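Local atomic coordinates of oligopeptide-binding protein oppA (Lactococcus lactis, PDB entry 3DRF), a protein that binds extracellular oligopeptides and delivers them, as the receptor of the OppABCDF ABC transporter, for uptake into the cell. Residues Asp42-Leu50 / Pro226-Tyr237; Tyr243-Ile253 / Met562-Val570. All coordinates share one frame; numbering follows the deposited sequence.

How the contacts relate
Both contacts reach the same five-stranded mixed sheet, through strands that are neighbours in it: 234-239 in contact 1 and 252-258 in contact 2, joined where Tyr-237 N lies 2.8 Å from Ile-253 O, a probable hydrogen bond. Their centres are about 20 Å apart. Contact 1 lies about 19 Å from the chain's centre and contact 2 about 26 Å; each is partly buried. Chemistry differs: contact 1 sets aromatic and methionine side chains against a beta hairpin with one water at its turn, whereas contact 2 joins a loop to the last modelled helix, 564-567, through a serine hydroxyl and three bridging waters beside an apolar patch of Leu-250, Ile-568, Ile-253 and Trp-565.

Contact 1 (Asp42-Leu50 / Pro226-Tyr237); sequences DSPMKAQWL and PENVVAGESIKY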
loop_
_atom_site.group_PDB
_atom_site.type_symbol
_atom_site.label_atom_id
_atom_site.label_comp_id
_atom_site.label_asym_id
_atom_site.label_seq_id
_atom_site.Cartn_x
_atom_site.Cartn_y
_atom_site.Cartn_z
ATOM N N ASP A 42 -1.303 7.820 14.816
ATOM C CA ASP A 42 -2.168 8.797 15.468
ATOM C C ASP A 42 -3.682 8.458 15.345
ATOM O O ASP A 42 -4.487 9.011 16.022
ATOM C CB ASP A 42 -1.865 10.226 14.943
ATOM C CG ASP A 42 -0.501 10.743 15.445
ATOM O OD1 ASP A 42 -0.210 10.444 16.547
ATOM O OD2 ASP A 42 0.239 11.315 14.689
ATOM N N SER A 43 -4.002 7.534 14.466
ATOM C CA SER A 43 -5.375 7.032 14.337
ATOM C C SER A 43 -5.565 5.661 14.995
ATOM O O SER A 43 -4.666 4.889 15.075
ATOM C CB SER A 43 -5.730 6.872 12.852
ATOM O OG SER A 43 -5.849 8.116 12.209
ATOM N N PRO A 44 -6.773 5.358 15.416
ATOM C CA PRO A 44 -7.076 4.035 15.958
ATOM C C PRO A 44 -6.770 2.924 14.937
ATOM O O PRO A 44 -6.970 3.052 13.753
ATOM C CB PRO A 44 -8.598 4.104 16.237
ATOM C CG PRO A 44 -8.903 5.514 16.348
ATOM C CD PRO A 44 -7.929 6.257 15.463
ATOM N N MET A 45 -6.328 1.799 15.473
ATOM C CA MET A 45 -6.154 0.585 14.702
ATOM C C MET A 45 -7.500 0.149 14.082
ATOM O O MET A 45 -8.506 0.236 14.686
ATOM C CB MET A 45 -5.670 -0.475 15.717
ATOM C CG MET A 45 -5.410 -1.795 15.084
ATOM S SD MET A 45 -4.986 -3.070 16.283
ATOM C CE MET A 45 -6.597 -3.388 17.124
ATOM N N LYS A 46 -7.455 -0.320 12.869
ATOM C CA LYS A 46 -8.627 -0.890 12.176
ATOM C C LYS A 46 -8.330 -2.369 11.982
ATOM O O LYS A 46 -7.758 -2.785 11.016
ATOM C CB LYS A 46 -8.857 -0.206 10.829
ATOM C CG LYS A 46 -9.326 1.186 10.966
ATOM C CD LYS A 46 -9.517 1.786 9.601
ATOM C CE LYS A 46 -10.450 0.940 8.643
ATOM N NZ LYS A 46 -11.765 0.858 9.154
ATOM N N ALA A 47 -8.719 -3.163 12.964
ATOM C CA ALA A 47 -8.518 -4.627 12.883
ATOM C C ALA A 47 -9.353 -5.211 11.735
ATOM O O ALA A 47 -10.494 -5.059 11.701
ATOM C CB ALA A 47 -8.906 -5.338 14.174
ATOM N N GLN A 48 -8.654 -5.820 10.801
ATOM C CA GLN A 48 -9.295 -6.554 9.660
ATOM C C GLN A 48 -8.327 -7.639 9.232
ATOM O O GLN A 48 -7.297 -7.376 8.674
ATOM C CB GLN A 48 -9.605 -5.601 8.488
ATOM C CG GLN A 48 -10.269 -6.342 7.275
ATOM C CD GLN A 48 -11.333 -7.359 7.743
ATOM O OE1 GLN A 48 -11.164 -8.515 7.627
ATOM N NE2 GLN A 48 -12.445 -6.848 8.234
ATOM N N TRP A 49 -8.681 -8.877 9.550
ATOM C CA TRP A 49 -7.743 -9.992 9.366
ATOM C C TRP A 49 -7.752 -10.582 7.964
ATOM O O TRP A 49 -6.907 -11.351 7.614
ATOM C CB TRP A 49 -8.036 -11.086 10.450
ATOM C CG TRP A 49 -7.689 -10.556 11.878
ATOM C CD1 TRP A 49 -8.511 -9.890 12.707
ATOM C CD2 TRP A 49 -6.410 -10.623 12.520
ATOM N NE1 TRP A 49 -7.827 -9.561 13.856
ATOM C CE2 TRP A 49 -6.541 -10.010 13.769
ATOM C CE3 TRP A 49 -5.154 -11.179 12.163
ATOM C CZ2 TRP A 49 -5.474 -9.925 14.694
ATOM C CZ3 TRP A 49 -4.093 -11.057 13.066
ATOM C CH2 TRP A 49 -4.270 -10.426 14.324
ATOM N N LEU A 50 -8.729 -10.155 7.171
ATOM C CA LEU A 50 -8.809 -10.577 5.742
ATOM C C LEU A 50 -8.131 -9.538 4.862
ATOM O O LEU A 50 -8.490 -8.416 4.835
ATOM C CB LEU A 50 -10.283 -10.730 5.284
ATOM C CG LEU A 50 -11.162 -11.746 6.049
ATOM C CD1 LEU A 50 -12.524 -11.840 5.367
ATOM C CD2 LEU A 50 -10.487 -13.171 6.123
ATOM N N PRO A 226 -4.222 -14.315 17.829
ATOM C CA PRO A 226 -4.679 -13.183 18.632
ATOM C C PRO A 226 -5.694 -13.661 19.673
ATOM O O PRO A 226 -6.823 -13.892 19.375
ATOM C CB PRO A 226 -5.355 -12.270 17.573
ATOM C CG PRO A 226 -5.884 -13.186 16.503
ATOM C CD PRO A 226 -4.868 -14.345 16.470
ATOM N N GLU A 227 -5.219 -13.854 20.899
ATOM C CA GLU A 227 -6.085 -14.312 21.987
ATOM C C GLU A 227 -7.101 -13.243 22.362
ATOM O O GLU A 227 -8.245 -13.562 22.704
ATOM C CB GLU A 227 -5.255 -14.707 23.210
ATOM C CG GLU A 227 -6.085 -15.192 24.396
ATOM C CD GLU A 227 -6.607 -16.615 24.219
ATOM O OE1 GLU A 227 -6.213 -17.291 23.242
ATOM O OE2 GLU A 227 -7.412 -17.059 25.070
ATOM N N ASN A 228 -6.699 -12.002 22.332
ATOM C CA ASN A 228 -7.582 -10.861 22.542
ATOM C C ASN A 228 -7.246 -9.695 21.619
ATOM O O ASN A 228 -6.078 -9.436 21.329
ATOM C CB ASN A 228 -7.533 -10.407 24.002
ATOM C CG ASN A 228 -8.656 -9.451 24.353
ATOM O OD1 ASN A 228 -8.418 -8.295 24.700
ATOM N ND2 ASN A 228 -9.892 -9.932 24.263
ATOM N N VAL A 229 -8.264 -8.986 21.228
ATOM C CA VAL A 229 -8.120 -7.799 20.416
ATOM C C VAL A 229 -8.978 -6.693 21.036
ATOM O O VAL A 229 -10.146 -6.873 21.230
ATOM C CB VAL A 229 -8.615 -8.067 18.971
ATOM C CG1 VAL A 229 -8.553 -6.790 18.160
ATOM C CG2 VAL A 229 -7.801 -9.153 18.316
ATOM N N VAL A 230 -8.358 -5.561 21.359
ATOM C CA VAL A 230 -9.060 -4.401 21.874
ATOM C C VAL A 230 -9.207 -3.428 20.700
ATOM O O VAL A 230 -8.250 -2.870 20.227
ATOM C CB VAL A 230 -8.276 -3.737 23.043
ATOM C CG1 VAL A 230 -8.948 -2.452 23.503
ATOM C CG2 VAL A 230 -8.139 -4.713 24.229
ATOM N N ALA A 231 -10.427 -3.302 20.229
ATOM C CA ALA A 231 -10.724 -2.504 19.051
ATOM C C ALA A 231 -10.056 -1.148 19.119
ATOM O O ALA A 231 -10.130 -0.464 20.100
ATOM C CB ALA A 231 -12.239 -2.365 18.865
ATOM N N GLY A 232 -9.368 -0.789 18.052
ATOM C CA GLY A 232 -8.763 0.522 17.956
ATOM C C GLY A 232 -7.393 0.624 18.632
ATOM O O GLY A 232 -6.706 1.560 18.411
ATOM N N GLU A 233 -7.041 -0.367 19.443
ATOM C CA GLU A 233 -5.857 -0.235 20.308
ATOM C C GLU A 233 -4.767 -1.307 20.228
ATOM O O GLU A 233 -3.622 -0.985 20.075
ATOM C CB GLU A 233 -6.338 -0.159 21.779
ATOM C CG GLU A 233 -7.248 1.010 22.112
ATOM C CD GLU A 233 -7.618 1.060 23.608
ATOM O OE1 GLU A 233 -7.023 0.381 24.383
ATOM O OE2 GLU A 233 -8.532 1.793 23.871
ATOM N N SER A 234 -5.131 -2.560 20.399
ATOM C CA SER A 234 -4.125 -3.584 20.674
ATOM C C SER A 234 -4.527 -5.015 20.349
ATOM O O SER A 234 -5.686 -5.329 20.188
ATOM C CB SER A 234 -3.750 -3.514 22.185
ATOM O OG SER A 234 -4.834 -3.922 22.961
ATOM N N ILE A 235 -3.517 -5.859 20.284
ATOM C CA ILE A 235 -3.660 -7.304 20.133
ATOM C C ILE A 235 -2.736 -7.998 21.162
ATOM O O ILE A 235 -1.604 -7.638 21.297
ATOM C CB ILE A 235 -3.140 -7.779 18.756
ATOM C CG1 ILE A 235 -3.748 -6.968 17.584
ATOM C CG2 ILE A 235 -3.369 -9.298 18.580
ATOM C CD1 ILE A 235 -2.962 -7.085 16.272
ATOM N N LYS A 236 -3.255 -8.992 21.850
ATOM C CA LYS A 236 -2.436 -9.919 22.670
ATOM C C LYS A 236 -2.302 -11.211 21.898
ATOM O O LYS A 236 -3.242 -11.925 21.666
ATOM C CB LYS A 236 -3.018 -10.234 24.086
ATOM C CG LYS A 236 -1.930 -10.967 24.996
ATOM C CD LYS A 236 -2.442 -11.623 26.251
ATOM C CE LYS A 236 -1.424 -12.658 26.794
ATOM N NZ LYS A 236 -1.975 -13.904 27.414
ATOM N N TYR A 237 -1.082 -11.502 21.537
ATOM C CA TYR A 237 -0.756 -12.719 20.837
ATOM C C TYR A 237 -0.174 -13.819 21.766
ATOM O O TYR A 237 0.675 -13.542 22.638
ATOM C CB TYR A 237 0.309 -12.397 19.823
ATOM C CG TYR A 237 -0.111 -11.689 18.543
ATOM C CD1 TYR A 237 -0.820 -12.378 17.564
ATOM C CD2 TYR A 237 0.304 -10.400 18.256
ATOM C CE1 TYR A 237 -1.129 -11.751 16.319
ATOM C CE2 TYR A 237 -0.014 -9.793 17.044
ATOM C CZ TYR A 237 -0.724 -10.481 16.100
ATOM O OH TYR A 237 -1.004 -9.963 14.877
HETATM O O HOH W 1 -10.139 -2.334 15.534
#
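Trp-49 lays its six-membered ring against the beta hairpin formed by strands 224-230 and 234-239, at the margin of a mixed sheet of this venus-flytrap binding protein. Pro-226 covers one indole face in a CH-pi contact: its CG sits 4.1 Å from the centroid of the six-membered ring of Trp-49, 25° off the normal. At the edge, near the indole plane, Tyr-237 OH comes 3.3 Å from Trp-49 CH2, while this hydroxyl hydrogen-bonds Met-62 O. Ile-235 CG2 in turn lies over the centre of the Tyr-237 ring, and Trp-49 NE1 donates to Thr-215 O. Were Trp-49 an alanine, Pro-226, Tyr-237 and the end of Ile-235 would probably lose their aromatic partner, and Thr-215 O its indole donor. Beside the indole, Met-45 extends with CG anti to the backbone N (chi1 -179°), then bends at chi3 (72°), so that CE enters the hairpin end, 4.1 Å from Val-229 CG1 and 3.6 Å from Val-230 O. Val-230 O already accepts from the backbone N of both Glu-233 and Ser-234, the classic beta bulge beside the turn. Farther out the backbones meet directly. Met-45 N donates to Gly-232 O at 3.0 Å, and Gly-232 CA makes a CH...O contact of 3.3 Å with Met-45 O. One water completes this edge, accepting from Ala-47 N and from Gly-232 N and donating to Met-45 O at 3.2 Å.

Contact 2 (Tyr243-Ile253 / Met562-Val570); sequences YWGEKPKLNSI and MNTWSEIGV
Trp-565 and Ile-253 meet at about a right angle, Ile-253 CD1 approaching Trp-565 CE3 obliquely at 3.7 Å, with Phe-224 of strand 224-230 touching both. The Tyr-243 ring carries Gly-245 N above one face, offset toward the rim, and has Glu-246 O at its edge, in plane. That same carbonyl is the acceptor of the direct hydrogen bond between the segments: Ser-566 OG donates to Glu-246 O at 2.7 Å, from above the carbonyl plane and 38° out of it. Ser-566 OG stands anti to its carbonyl carbon (chi1 -66°), a setting that turns the hydroxyl to the loop. Tyr-243 OH and Asn-563 OD1 are 4.1 Å apart with ring and amide planes 74° to each other, and a water fills the gap: it donates to Asn-563 OD1 at 2.7 Å, accepts from Glu-246 N and bonds Tyr-243 OH. Two further waters serve backbone carbonyls, one donating to Lys-247 O and Ser-566 O, the other to Trp-565 O and Ile-568 O while accepting from Leu-250 N. Leu-250 CG lies 3.5 Å from Ile-568 O, and Leu-250 CD1 4.0 Å from Ile-568 CG2. Lys-249 runs its aliphatic chain alongside, CD 3.6 Å from Glu-567 O. With Ile-568 and Leu-250 both on Leu-35, this is loop-on-helix packing, by one direct hydrogen bond, three waters and apolar contacts, against the mixed sheet of a family 5 solute-binding protein.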
loop_
_atom_site.group_PDB
_atom_site.type_symbol
_atom_site.label_atom_id
_atom_site.label_comp_id
_atom_site.label_asym_id
_atom_site.label_seq_id
_atom_site.Cartn_x
_atom_site.Cartn_y
_atom_site.Cartn_z
ATOM N N TYR A 243 0.288 -24.404 14.479
ATOM C CA TYR A 243 1.233 -23.909 13.438
ATOM C C TYR A 243 2.154 -25.033 13.017
ATOM O O TYR A 243 2.664 -25.739 13.814
ATOM C CB TYR A 243 2.082 -22.765 14.037
ATOM C CG TYR A 243 3.061 -22.129 13.054
ATOM C CD1 TYR A 243 2.613 -21.536 11.848
ATOM C CD2 TYR A 243 4.427 -22.124 13.326
ATOM C CE1 TYR A 243 3.510 -20.994 10.957
ATOM C CE2 TYR A 243 5.334 -21.577 12.414
ATOM C CZ TYR A 243 4.863 -21.026 11.249
ATOM O OH TYR A 243 5.778 -20.479 10.355
ATOM N N TRP A 244 2.379 -25.139 11.724
ATOM C CA TRP A 244 3.127 -26.238 11.111
ATOM C C TRP A 244 4.639 -26.096 11.264
ATOM O O TRP A 244 5.350 -27.004 11.102
ATOM C CB TRP A 244 2.742 -26.324 9.602
ATOM C CG TRP A 244 3.022 -25.001 8.854
ATOM C CD1 TRP A 244 2.165 -23.996 8.688
ATOM C CD2 TRP A 244 4.288 -24.548 8.338
ATOM N NE1 TRP A 244 2.780 -22.949 8.080
ATOM C CE2 TRP A 244 4.095 -23.256 7.864
ATOM C CE3 TRP A 244 5.567 -25.131 8.218
ATOM C CZ2 TRP A 244 5.106 -22.520 7.270
ATOM C CZ3 TRP A 244 6.588 -24.381 7.660
ATOM C CH2 TRP A 244 6.352 -23.091 7.189
ATOM N N GLY A 245 5.079 -24.892 11.519
ATOM C CA GLY A 245 6.473 -24.531 11.375
ATOM C C GLY A 245 7.215 -24.450 12.668
ATOM O O GLY A 245 6.927 -25.100 13.599
ATOM N N GLU A 246 8.243 -23.632 12.642
ATOM C CA GLU A 246 9.121 -23.485 13.789
ATOM C C GLU A 246 8.299 -22.886 14.943
ATOM O O GLU A 246 7.701 -21.884 14.794
ATOM C CB GLU A 246 10.296 -22.558 13.412
ATOM C CG GLU A 246 11.213 -23.129 12.329
ATOM C CD GLU A 246 11.959 -24.360 12.801
ATOM O OE1 GLU A 246 12.529 -24.273 13.893
ATOM O OE2 GLU A 246 11.943 -25.384 12.085
ATOM N N LYS A 247 8.280 -23.531 16.069
ATOM C CA LYS A 247 7.548 -23.008 17.188
ATOM C C LYS A 247 8.256 -21.830 17.839
ATOM O O LYS A 247 9.420 -21.866 17.995
ATOM C CB LYS A 247 7.347 -24.099 18.218
ATOM C CG LYS A 247 6.683 -25.319 17.602
ATOM C CD LYS A 247 5.240 -24.982 17.262
ATOM C CE LYS A 247 4.423 -26.100 16.633
ATOM N NZ LYS A 247 2.967 -26.086 17.081
ATOM N N PRO A 248 7.529 -20.791 18.208
ATOM C CA PRO A 248 8.180 -19.608 18.750
ATOM C C PRO A 248 8.836 -19.836 20.107
ATOM O O PRO A 248 8.464 -20.670 20.870
ATOM C CB PRO A 248 7.035 -18.587 18.879
ATOM C CG PRO A 248 5.826 -19.321 18.731
ATOM C CD PRO A 248 6.075 -20.579 18.032
ATOM N N LYS A 249 9.841 -19.011 20.341
ATOM C CA LYS A 249 10.568 -18.980 21.617
ATOM C C LYS A 249 9.740 -18.219 22.657
ATOM O O LYS A 249 9.764 -18.574 23.822
ATOM C CB LYS A 249 11.923 -18.302 21.385
ATOM C CG LYS A 249 12.911 -19.082 20.455
ATOM C CD LYS A 249 14.307 -18.333 20.348
ATOM C CE LYS A 249 15.235 -18.956 19.327
ATOM N NZ LYS A 249 15.796 -20.214 19.834
ATOM N N LEU A 250 9.008 -17.200 22.270
ATOM C CA LEU A 250 8.261 -16.338 23.181
ATOM C C LEU A 250 6.993 -16.962 23.740
ATOM O O LEU A 250 6.436 -17.801 23.114
ATOM C CB LEU A 250 7.870 -15.001 22.540
ATOM C CG LEU A 250 9.014 -14.076 22.092
ATOM C CD1 LEU A 250 8.513 -13.042 21.072
ATOM C CD2 LEU A 250 9.657 -13.301 23.272
ATOM N N ASN A 251 6.654 -16.567 24.959
ATOM C CA ASN A 251 5.361 -16.844 25.555
ATOM C C ASN A 251 4.253 -15.946 25.034
ATOM O O ASN A 251 3.168 -16.413 24.882
ATOM C CB ASN A 251 5.468 -16.740 27.091
ATOM C CG ASN A 251 4.177 -17.108 27.806
ATOM O OD1 ASN A 251 3.729 -18.212 27.742
ATOM N ND2 ASN A 251 3.594 -16.156 28.421
ATOM N N SER A 252 4.518 -14.662 24.800
ATOM C CA SER A 252 3.457 -13.784 24.296
ATOM C C SER A 252 4.079 -12.589 23.602
ATOM O O SER A 252 5.223 -12.306 23.781
ATOM C CB SER A 252 2.528 -13.321 25.408
ATOM O OG SER A 252 3.130 -12.306 26.191
ATOM N N ILE A 253 3.261 -11.922 22.812
ATOM C CA ILE A 253 3.560 -10.616 22.233
ATOM C C ILE A 253 2.364 -9.702 22.372
ATOM O O ILE A 253 1.312 -10.104 21.995
ATOM C CB ILE A 253 3.905 -10.708 20.697
ATOM C CG1 ILE A 253 5.070 -11.652 20.434
ATOM C CG2 ILE A 253 4.195 -9.256 20.124
ATOM C CD1 ILE A 253 5.222 -12.126 18.940
ATOM N N MET A 562 12.327 -15.226 6.878
ATOM C CA MET A 562 10.977 -15.839 6.834
ATOM C C MET A 562 10.401 -16.308 8.182
ATOM O O MET A 562 9.288 -16.657 8.257
ATOM C CB MET A 562 10.950 -17.032 5.853
ATOM C CG MET A 562 11.264 -16.657 4.400
ATOM S SD MET A 562 9.908 -15.614 3.749
ATOM C CE MET A 562 10.806 -14.050 3.432
ATOM N N ASN A 563 11.214 -16.302 9.217
ATOM C CA ASN A 563 10.831 -16.881 10.515
ATOM C C ASN A 563 11.105 -15.989 11.690
ATOM O O ASN A 563 11.294 -16.451 12.777
ATOM C CB ASN A 563 11.577 -18.173 10.715
ATOM C CG ASN A 563 10.891 -19.306 10.108
ATOM O OD1 ASN A 563 9.796 -19.633 10.477
ATOM N ND2 ASN A 563 11.528 -19.913 9.161
ATOM N N THR A 564 11.128 -14.704 11.444
ATOM C CA THR A 564 11.419 -13.743 12.501
ATOM C C THR A 564 10.565 -13.965 13.770
ATOM O O THR A 564 11.076 -13.932 14.827
ATOM C CB THR A 564 11.270 -12.328 11.999
ATOM O OG1 THR A 564 12.170 -12.157 10.896
ATOM C CG2 THR A 564 11.707 -11.327 13.078
ATOM N N TRP A 565 9.256 -14.110 13.636
ATOM C CA TRP A 565 8.401 -14.223 14.837
ATOM C C TRP A 565 8.656 -15.494 15.651
ATOM O O TRP A 565 8.403 -15.526 16.785
ATOM C CB TRP A 565 6.904 -14.106 14.466
ATOM C CG TRP A 565 6.616 -12.720 13.907
ATOM C CD1 TRP A 565 6.269 -12.400 12.616
ATOM C CD2 TRP A 565 6.736 -11.488 14.596
ATOM N NE1 TRP A 565 6.124 -11.076 12.496
ATOM C CE2 TRP A 565 6.431 -10.467 13.678
ATOM C CE3 TRP A 565 7.041 -11.132 15.918
ATOM C CZ2 TRP A 565 6.434 -9.137 14.042
ATOM C CZ3 TRP A 565 7.030 -9.813 16.268
ATOM C CH2 TRP A 565 6.712 -8.836 15.346
ATOM N N SER A 566 9.165 -16.530 15.031
ATOM C CA SER A 566 9.594 -17.737 15.750
ATOM C C SER A 566 11.006 -17.655 16.312
ATOM O O SER A 566 11.343 -18.407 17.213
ATOM C CB SER A 566 9.495 -18.952 14.842
ATOM O OG SER A 566 8.152 -19.210 14.522
ATOM N N GLU A 567 11.818 -16.771 15.767
ATOM C CA GLU A 567 13.209 -16.600 16.187
ATOM C C GLU A 567 13.424 -15.570 17.279
ATOM O O GLU A 567 14.380 -15.664 17.984
ATOM C CB GLU A 567 14.105 -16.268 14.985
ATOM C CG GLU A 567 14.278 -17.429 14.052
ATOM C CD GLU A 567 14.827 -17.030 12.699
ATOM O OE1 GLU A 567 14.870 -15.809 12.440
ATOM O OE2 GLU A 567 15.126 -17.955 11.902
ATOM N N ILE A 568 12.552 -14.591 17.405
ATOM C CA ILE A 568 12.758 -13.555 18.381
ATOM C C ILE A 568 12.603 -14.143 19.794
ATOM O O ILE A 568 11.740 -14.938 20.087
ATOM C CB ILE A 568 11.790 -12.385 18.202
ATOM C CG1 ILE A 568 12.074 -11.567 16.951
ATOM C CG2 ILE A 568 11.828 -11.477 19.436
ATOM C CD1 ILE A 568 10.947 -10.604 16.622
ATOM N N GLY A 569 13.485 -13.677 20.649
ATOM C CA GLY A 569 13.466 -13.997 22.050
ATOM C C GLY A 569 14.053 -12.883 22.863
ATOM O O GLY A 569 14.398 -11.846 22.331
ATOM N N VAL A 570 13.980 -13.029 24.184
ATOM C CA VAL A 570 14.561 -12.060 25.098
ATOM C C VAL A 570 15.791 -12.664 25.765
ATOM O O VAL A 570 16.775 -11.973 26.026
ATOM C CB VAL A 570 13.566 -11.654 26.182
ATOM C CG1 VAL A 570 12.409 -10.866 25.577
ATOM C CG2 VAL A 570 13.065 -12.879 26.916
HETATM O O HOH W 2 8.299 -21.811 10.187
HETATM O O HOH W 3 12.060 -21.066 17.386
HETATM O O HOH W 4 9.512 -16.257 19.285
#